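Local coordinates for 2-dehydropantoate 2-reductase (Geobacter metallireducens, PDB 3HN2), which probably catalyses the NADPH-dependent reduction of ketopantoate to pantoic acid, the second step from 3-methyl-2-oxobutanoate towards pantothenate, at residues Glu260-Arg263 and Glu264-Arg267; Ile274-Thr277 and Pro278-Tyr281. One frame throughout, in Å; residues are numbered along the deposited sequence.

Contact 1 (Glu260-Arg263 and Glu264-Arg267)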
loop_
_atom_site.group_PDB
_atom_site.type_symbol
_atom_site.label_atom_id
_atom_site.label_comp_id
_atom_site.label_asym_id
_atom_site.label_seq_id
_atom_site.Cartn_x
_atom_site.Cartn_y
_atom_site.Cartn_z
ATOM N N GLU A 260 11.491 3.357 -13.769
ATOM C CA GLU A 260 11.144 4.713 -14.184
ATOM C C GLU A 260 12.219 5.708 -13.734
ATOM O O GLU A 260 12.603 6.603 -14.492
ATOM C CB GLU A 260 9.768 5.108 -13.630
ATOM C CG GLU A 260 9.314 6.520 -14.023
ATOM C CD GLU A 260 7.925 6.888 -13.521
ATOM O OE1 GLU A 260 7.312 6.102 -12.765
ATOM O OE2 GLU A 260 7.449 7.984 -13.888
ATOM N N ILE A 261 12.701 5.529 -12.505
ATOM C CA ILE A 261 13.775 6.347 -11.935
ATOM C C ILE A 261 15.056 6.203 -12.761
ATOM O O ILE A 261 15.712 7.197 -13.078
ATOM C CB ILE A 261 14.036 5.990 -10.433
ATOM C CG1 ILE A 261 12.774 6.202 -9.577
ATOM C CG2 ILE A 261 15.228 6.774 -9.861
ATOM C CD1 ILE A 261 12.205 7.624 -9.587
ATOM N N ASP A 262 15.377 4.965 -13.130
ATOM C CA ASP A 262 16.523 4.670 -13.990
ATOM C C ASP A 262 16.399 5.306 -15.382
ATOM O O ASP A 262 17.395 5.756 -15.955
ATOM C CB ASP A 262 16.716 3.155 -14.117
ATOM C CG ASP A 262 17.171 2.504 -12.820
ATOM O OD1 ASP A 262 18.003 3.096 -12.098
ATOM O OD2 ASP A 262 16.706 1.380 -12.528
ATOM N N ARG A 263 15.174 5.336 -15.907
ATOM C CA ARG A 263 14.854 5.998 -17.173
ATOM C C ARG A 263 15.071 7.515 -17.077
ATOM O O ARG A 263 15.661 8.113 -17.982
ATOM C CB ARG A 263 13.409 5.671 -17.576
ATOM C CG ARG A 263 12.849 6.438 -18.769
ATOM C CD ARG A 263 12.817 5.576 -20.008
ATOM N NE ARG A 263 11.552 5.707 -20.729
ATOM C CZ ARG A 263 11.410 6.244 -21.937
ATOM N NH1 ARG A 263 12.463 6.709 -22.597
ATOM N NH2 ARG A 263 10.206 6.310 -22.489
ATOM N N GLU A 264 14.606 8.114 -15.978
ATOM C CA GLU A 264 14.788 9.547 -15.704
ATOM C C GLU A 264 16.256 9.971 -15.596
ATOM O O GLU A 264 16.640 11.030 -16.096
ATOM C CB GLU A 264 14.054 9.946 -14.425
ATOM C CG GLU A 264 12.609 10.376 -14.626
ATOM C CD GLU A 264 11.953 10.796 -13.326
ATOM O OE1 GLU A 264 12.530 11.643 -12.614
ATOM O OE2 GLU A 264 10.864 10.275 -13.011
ATOM N N GLU A 265 17.063 9.136 -14.941
ATOM C CA GLU A 265 18.502 9.377 -14.792
ATOM C C GLU A 265 19.293 8.928 -16.023
ATOM O O GLU A 265 20.495 9.185 -16.122
ATOM C CB GLU A 265 19.045 8.675 -13.543
ATOM C CG GLU A 265 18.577 9.271 -12.216
ATOM C CD GLU A 265 18.951 8.416 -11.005
ATOM O OE1 GLU A 265 19.116 7.183 -11.153
ATOM O OE2 GLU A 265 19.070 8.982 -9.896
ATOM N N GLY A 266 18.618 8.248 -16.948
ATOM C CA GLY A 266 19.224 7.824 -18.204
ATOM C C GLY A 266 20.193 6.662 -18.090
ATOM O O GLY A 266 21.006 6.441 -18.988
ATOM N N ARG A 267 20.116 5.919 -16.988
ATOM C CA ARG A 267 20.943 4.726 -16.819
ATOM C C ARG A 267 20.197 3.509 -17.388
ATOM O O ARG A 267 18.967 3.559 -17.515
ATOM C CB ARG A 267 21.360 4.546 -15.348
ATOM C CG ARG A 267 20.417 3.737 -14.476
ATOM C CD ARG A 267 21.175 2.971 -13.387
ATOM N NE ARG A 267 22.029 3.837 -12.572
ATOM C CZ ARG A 267 21.624 4.514 -11.498
ATOM N NH1 ARG A 267 22.487 5.269 -10.832
ATOM N NH2 ARG A 267 20.363 4.444 -11.087
#

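Contact 2 (Ile274-Thr277 and Pro278-Tyr281)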
loop_
_atom_site.group_PDB
_atom_site.type_symbol
_atom_site.label_atom_id
_atom_site.label_comp_id
_atom_site.label_asym_id
_atom_site.label_seq_id
_atom_site.Cartn_x
_atom_site.Cartn_y
_atom_site.Cartn_z
ATOM N N ILE A 274 13.835 -8.900 -15.914
ATOM C CA ILE A 274 12.419 -8.702 -15.587
ATOM C C ILE A 274 11.470 -9.211 -16.693
ATOM O O ILE A 274 10.436 -9.820 -16.396
ATOM C CB ILE A 274 12.118 -7.218 -15.195
ATOM C CG1 ILE A 274 12.927 -6.817 -13.955
ATOM C CG2 ILE A 274 10.633 -7.002 -14.917
ATOM C CD1 ILE A 274 13.069 -5.312 -13.769
ATOM N N PHE A 275 11.840 -8.997 -17.957
ATOM C CA PHE A 275 10.932 -9.262 -19.079
ATOM C C PHE A 275 11.351 -10.406 -19.998
ATOM O O PHE A 275 10.567 -11.323 -20.235
ATOM C CB PHE A 275 10.746 -8.007 -19.929
ATOM C CG PHE A 275 9.995 -6.909 -19.250
ATOM C CD1 PHE A 275 8.619 -6.795 -19.409
ATOM C CD2 PHE A 275 10.661 -5.959 -18.486
ATOM C CE1 PHE A 275 7.916 -5.757 -18.805
ATOM C CE2 PHE A 275 9.963 -4.921 -17.868
ATOM C CZ PHE A 275 8.590 -4.825 -18.028
ATOM N N ARG A 276 12.568 -10.343 -20.535
ATOM C CA ARG A 276 12.967 -11.282 -21.592
ATOM C C ARG A 276 13.206 -12.707 -21.091
ATOM O O ARG A 276 12.887 -13.668 -21.795
ATOM C CB ARG A 276 14.155 -10.756 -22.409
ATOM C CG ARG A 276 13.806 -9.596 -23.345
ATOM C CD ARG A 276 12.878 -10.048 -24.472
ATOM N NE ARG A 276 12.428 -8.947 -25.323
ATOM C CZ ARG A 276 11.409 -9.030 -26.177
ATOM N NH1 ARG A 276 10.742 -10.172 -26.291
ATOM N NH2 ARG A 276 11.054 -7.976 -26.916
ATOM N N THR A 277 13.730 -12.823 -19.871
ATOM C CA THR A 277 13.915 -14.120 -19.194
ATOM C C THR A 277 12.582 -14.824 -18.845
ATOM O O THR A 277 12.433 -16.007 -19.168
ATOM C CB THR A 277 14.862 -14.018 -17.948
ATOM O OG1 THR A 277 16.091 -13.379 -18.319
ATOM C CG2 THR A 277 15.170 -15.381 -17.377
ATOM N N PRO A 278 11.626 -14.130 -18.170
ATOM C CA PRO A 278 10.310 -14.756 -18.007
ATOM C C PRO A 278 9.604 -15.113 -19.306
ATOM O O PRO A 278 9.027 -16.198 -19.390
ATOM C CB PRO A 278 9.518 -13.695 -17.240
ATOM C CG PRO A 278 10.545 -13.019 -16.450
ATOM C CD PRO A 278 11.667 -12.857 -17.430
ATOM N N LEU A 279 9.660 -14.225 -20.302
ATOM C CA LEU A 279 9.081 -14.496 -21.623
ATOM C C LEU A 279 9.727 -15.734 -22.238
ATOM O O LEU A 279 9.023 -16.573 -22.801
ATOM C CB LEU A 279 9.205 -13.289 -22.563
ATOM C CG LEU A 279 8.161 -12.178 -22.453
ATOM C CD1 LEU A 279 8.641 -10.888 -23.111
ATOM C CD2 LEU A 279 6.836 -12.615 -23.045
ATOM N N ALA A 280 11.053 -15.839 -22.110
ATOM C CA ALA A 280 11.793 -17.064 -22.457
ATOM C C ALA A 280 11.243 -18.285 -21.734
ATOM O O ALA A 280 10.935 -19.289 -22.378
ATOM C CB ALA A 280 13.297 -16.911 -22.172
ATOM N N TYR A 281 11.093 -18.180 -20.411
ATOM C CA TYR A 281 10.580 -19.278 -19.580
ATOM C C TYR A 281 9.168 -19.729 -19.943
ATOM O O TYR A 281 8.854 -20.916 -19.858
ATOM C CB TYR A 281 10.660 -18.930 -18.090
ATOM C CG TYR A 281 11.953 -19.356 -17.422
ATOM C CD1 TYR A 281 12.215 -20.700 -17.151
ATOM C CD2 TYR A 281 12.912 -18.415 -17.058
ATOM C CE1 TYR A 281 13.403 -21.092 -16.540
ATOM C CE2 TYR A 281 14.101 -18.794 -16.443
ATOM C CZ TYR A 281 14.340 -20.131 -16.189
ATOM O OH TYR A 281 15.516 -20.502 -15.579
#

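Contact 1 (Glu260-Arg263 and Glu264-Arg267)
Arg-267 folds back over the end of helix 258-264 to reach Asp-262, its NH2 lying 2.9 Å from OD1 of that aspartate. The carboxylate oxygen sits at the guanidinium edge, in its plane, and is met nearly along its own C-O axis; the two flat groups are turned 76° apart, and the bridge runs through OD1 rather than through a paired, two-oxygen grip. The same NH2 also forms a salt bridge with OE1 of Glu-265, at 3.0 Å, and thus lies between two carboxylates whose mutual repulsion it probably offsets. With CG between its backbone N and carbonyl carbon (chi1 89°) and further bends at chi2 and chi3, the arginine lays its aliphatic part against Asp-262, CG 3.8 Å from CB of the aspartate. The backbone beneath is a Schellman motif: Gly-266, at positive phi, is the C-prime residue, Arg-267 N donates to Asp-262 O at 2.9 Å, and Gly-266 N bonds weakly to Arg-263 O. A leucine in place of Arg-267 would probably leave the carboxylates of Asp-262 and Glu-265 without their shared cation. Farther back, Glu-264 N donates to Glu-260 O (2.9 Å) and Glu-265 N to Ile-261 O (3.0 Å), completing the last helical turn. Around this turn, Lys-256 pairs with Glu-264, while the guanidinium of Arg-263 is held by the carbonyl oxygens of Ala-198 and Leu-199.

Contact 2 (Ile274-Thr277 and Pro278-Tyr281)
Pro-278 meets the carbonyls of the preceding turn inside helix 271-284, in the C-terminal region of the ketopantoate reductase family, and kinks the helix there. Having no N-H to give, it brings ring carbons instead: its CG lies 3.2 Å from Ile-274 O and its CD 3.4 Å from Phe-275 O. A wider pi-type turn at 274-276 precedes it, with Thr-277 in between.

Backbone hydrogen bonding resumes directly after the proline. Leu-279 N donates to Phe-275 O at 3.0 Å, Ala-280 N to Arg-276 O at 2.9 Å and Tyr-281 N to Thr-277 O at 2.8 Å, three i to i+4 bonds that carry the helix across the kink.

Several side chains pack on neighbouring helices. Pro-278 lies on Trp-184 and Leu-187 of helix 179-200, which also receives Ile-274 and Phe-275 on Ile-191; Leu-279 leans on Val-292 of helix 290-302. Across the contact, CD1 of Leu-279 makes a van der Waals approach of 3.9 Å to NH1 of Arg-276, whose guanidinium forms a salt bridge through NH2 with Glu-300.

Thr-277 divides its two branches between polar and apolar partners. Its OG1, beside the backbone N at chi1 -52°, hydrogen-bonds to Ala-272 O, five residues earlier in the chain, while CG2, anti to the backbone N, lies on the side of Tyr-281. Thr-277 and Tyr-281 run side by side in the same direction, the threonine CG2 resting 3.7 Å from CE2 of the tyrosine ring.

How the contacts relate
Contacts 1 and 2 follow in series along the chain, neither nested nor crossing, and each is a local turn that encloses no long loop. Residues 260-267 finish helix 258-264 and turn the chain into the short connection to helix 271-284; residues 274-281 then lie within that next helix. The first therefore ends a helix, whereas the second carries one across a kink. Their centres are 21 Å apart and their nearest atoms about 8 Å, without touching. Both belong to the C-terminal family region and look onto helix 179-200 or its end: contact 1 through Arg-263, contact 2 through Ile-274, Phe-275 and Pro-278. Contact 2 additionally packs against helix 290-302.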